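Local coordinates for 7,8-dihydro-6-hydroxymethylpterin pyrophosphokinase-dihydropteroate synthase (Plasmodium falciparum, PDB 6JWS), which probably makes the pterin diphosphate from hydroxymethyldihydropterin and ATP, then joins it to 4-aminobenzoate to give dihydropteroate in folate biosynthesis, at residues V527-R532 with L573-L578. The protein carries 1 engineered substitution. Numbering follows the deposited sequence.
Sequences VLMHKR and LFDIGL. With PT1 (pteroic acid), chain I; ACT (acetate ion), chain M.
Val-527 meets Leu-573 and Asp-575 on the face of the sheet that looks into the pteroic acid pocket. Val-527 CG1 lies 4.0 Å from Asp-575 CB. Leu-528 links the two parallel strands through its backbone N and O. Leu-528 N donates to Leu-573 O at 2.9 Å, almost straight at 179°, and its O takes a weak bond from Asp-575 N. Met-529 runs alongside Asp-575, both side chains pointing the same way. With CG anti to the backbone N (chi1 -163°), Met-529 CG comes 3.5 Å from Asp-575 CG, and its SD reaches pteroic acid N4 at 3.5 Å. The carboxylate of Asp-575 divides its work. Asp-575 OD2 accepts from pteroic acid N11 at 2.8 Å, whereas its OD1 takes Gly-577 N from above the carboxylate plane in an Asx turn, which steadies the group. His-530 N binds Asp-575 O at 3.1 Å and extends the pairing past the strand end. The imidazole leads away, and its NE2 and Arg-532 NE share one oxygen of an acetate ion, probably from the crystallisation liquor. This pair of C-terminal strand ends forms part of the pterin site of the TIM barrel. Helix 547-564 packs against Phe-574 and His-530, strand 500-503 flanks Val-527, and Phe-603 touches Val-527 and Asp-575.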
# COMPACT_ATOMS: atom_id res chain seq x y z
N VAL B 527 -15.46 22.23 -3.96
CA VAL B 527 -14.09 21.82 -4.15
C VAL B 527 -13.26 23.08 -4.46
O VAL B 527 -13.60 23.85 -5.35
CB VAL B 527 -13.99 20.75 -5.27
CG1 VAL B 527 -12.57 20.20 -5.41
CG2 VAL B 527 -14.99 19.61 -5.06
N LEU B 528 -12.17 23.29 -3.70
CA LEU B 528 -11.23 24.35 -3.99
C LEU B 528 -9.96 23.74 -4.56
O LEU B 528 -9.32 22.88 -3.94
CB LEU B 528 -10.91 25.13 -2.71
CG LEU B 528 -12.10 25.69 -1.94
CD1 LEU B 528 -11.63 26.22 -0.58
CD2 LEU B 528 -12.83 26.77 -2.75
N MET B 529 -9.57 24.22 -5.74
CA MET B 529 -8.38 23.68 -6.38
C MET B 529 -7.31 24.77 -6.52
O MET B 529 -7.65 25.93 -6.75
CB MET B 529 -8.74 23.11 -7.76
CG MET B 529 -7.69 22.17 -8.32
SD MET B 529 -7.91 21.92 -10.10
CE MET B 529 -7.06 23.38 -10.71
N HIS B 530 -6.04 24.37 -6.43
CA HIS B 530 -4.90 25.23 -6.73
C HIS B 530 -4.52 25.16 -8.21
O HIS B 530 -4.29 24.08 -8.76
CB HIS B 530 -3.67 24.83 -5.92
CG HIS B 530 -2.48 25.67 -6.28
ND1 HIS B 530 -1.59 25.31 -7.27
CD2 HIS B 530 -2.05 26.86 -5.79
CE1 HIS B 530 -0.66 26.23 -7.40
NE2 HIS B 530 -0.93 27.21 -6.51
N LYS B 531 -4.41 26.33 -8.85
CA LYS B 531 -3.76 26.47 -10.15
C LYS B 531 -3.08 27.84 -10.20
O LYS B 531 -3.22 28.65 -9.28
CB LYS B 531 -4.78 26.31 -11.29
CG LYS B 531 -5.87 27.38 -11.37
CD LYS B 531 -6.65 27.39 -12.70
CE LYS B 531 -7.34 28.71 -13.05
NZ LYS B 531 -6.66 29.93 -12.51
N ARG B 532 -2.26 28.05 -11.24
CA ARG B 532 -1.82 29.37 -11.65
C ARG B 532 -2.08 29.46 -13.16
O ARG B 532 -1.93 28.47 -13.87
CB ARG B 532 -0.30 29.54 -11.41
CG ARG B 532 0.17 29.44 -9.96
CD ARG B 532 1.69 29.38 -9.97
NE ARG B 532 2.29 29.56 -8.65
CZ ARG B 532 3.60 29.51 -8.40
NH1 ARG B 532 4.44 29.23 -9.40
NH2 ARG B 532 4.06 29.73 -7.18
N LEU B 573 -13.70 20.88 0.29
CA LEU B 573 -12.74 19.86 -0.08
C LEU B 573 -11.56 20.52 -0.78
O LEU B 573 -11.72 21.59 -1.38
CB LEU B 573 -13.46 18.86 -0.98
CG LEU B 573 -14.69 18.23 -0.32
CD1 LEU B 573 -15.96 18.69 -1.00
CD2 LEU B 573 -14.60 16.72 -0.39
N PHE B 574 -10.38 19.90 -0.63
CA PHE B 574 -9.13 20.43 -1.16
C PHE B 574 -8.72 19.63 -2.39
O PHE B 574 -8.90 18.41 -2.42
CB PHE B 574 -7.97 20.24 -0.17
CG PHE B 574 -8.01 21.10 1.06
CD1 PHE B 574 -9.12 21.12 1.89
CD2 PHE B 574 -6.90 21.82 1.46
CE1 PHE B 574 -9.13 21.91 3.03
CE2 PHE B 574 -6.92 22.63 2.58
CZ PHE B 574 -8.04 22.69 3.36
N ASP B 575 -8.12 20.34 -3.36
CA ASP B 575 -7.60 19.71 -4.56
C ASP B 575 -6.29 20.41 -4.92
O ASP B 575 -6.26 21.63 -5.10
CB ASP B 575 -8.66 19.70 -5.67
CG ASP B 575 -8.21 18.97 -6.94
OD1 ASP B 575 -7.00 18.66 -7.05
OD2 ASP B 575 -9.08 18.67 -7.79
N ILE B 576 -5.21 19.64 -5.06
CA ILE B 576 -3.86 20.15 -5.26
C ILE B 576 -3.65 20.59 -6.71
O ILE B 576 -2.65 21.22 -7.03
CB ILE B 576 -2.85 19.05 -4.91
CG1 ILE B 576 -3.36 17.75 -5.54
CG2 ILE B 576 -2.75 18.92 -3.39
CD1 ILE B 576 -2.30 16.78 -5.85
N GLY B 577 -4.57 20.17 -7.60
CA GLY B 577 -4.57 20.56 -9.00
C GLY B 577 -3.43 19.94 -9.82
O GLY B 577 -2.61 20.67 -10.39
N LEU B 578 -3.41 18.61 -9.91
CA LEU B 578 -2.34 17.95 -10.65
C LEU B 578 -2.34 18.46 -12.10
O LEU B 578 -3.41 18.61 -12.71
CB LEU B 578 -2.54 16.44 -10.61
CG LEU B 578 -2.45 15.81 -9.22
CD1 LEU B 578 -2.96 14.38 -9.26
CD2 LEU B 578 -1.02 15.86 -8.67
C2 PT1 I . -8.83 18.56 -11.54
C3 PT1 I . -9.44 18.92 -12.82
C5 PT1 I . -10.75 19.57 -12.77
N6 PT1 I . -8.85 18.67 -14.02
C7 PT1 I . -10.68 19.48 -10.37
N9 PT1 I . -11.31 19.81 -11.55
C10 PT1 I . -9.47 19.06 -15.16
N11 PT1 I . -11.27 19.75 -9.15
C12 PT1 I . -10.69 19.71 -15.11
C21 PT1 I . -2.55 17.62 -18.09
O22 PT1 I . -2.48 16.65 -18.88
O1 PT1 I . -7.63 17.97 -11.51
N4 PT1 I . -9.48 18.85 -10.39
N8 PT1 I . -11.31 19.93 -13.93
C13 PT1 I . -8.77 18.82 -16.48
N14 PT1 I . -7.61 19.74 -16.57
C15 PT1 I . -6.40 19.26 -16.93
C16 PT1 I . -5.22 19.85 -16.43
C17 PT1 I . -6.34 18.15 -17.84
C18 PT1 I . -3.96 19.31 -16.81
C19 PT1 I . -5.08 17.63 -18.23
C20 PT1 I . -3.89 18.20 -17.70
O23 PT1 I . -1.52 18.11 -17.61
C ACT M . 1.26 29.67 -5.14
O ACT M . 0.76 29.43 -6.28
OXT ACT M . 2.41 30.10 -4.95
CH3 ACT M . 0.43 29.35 -3.89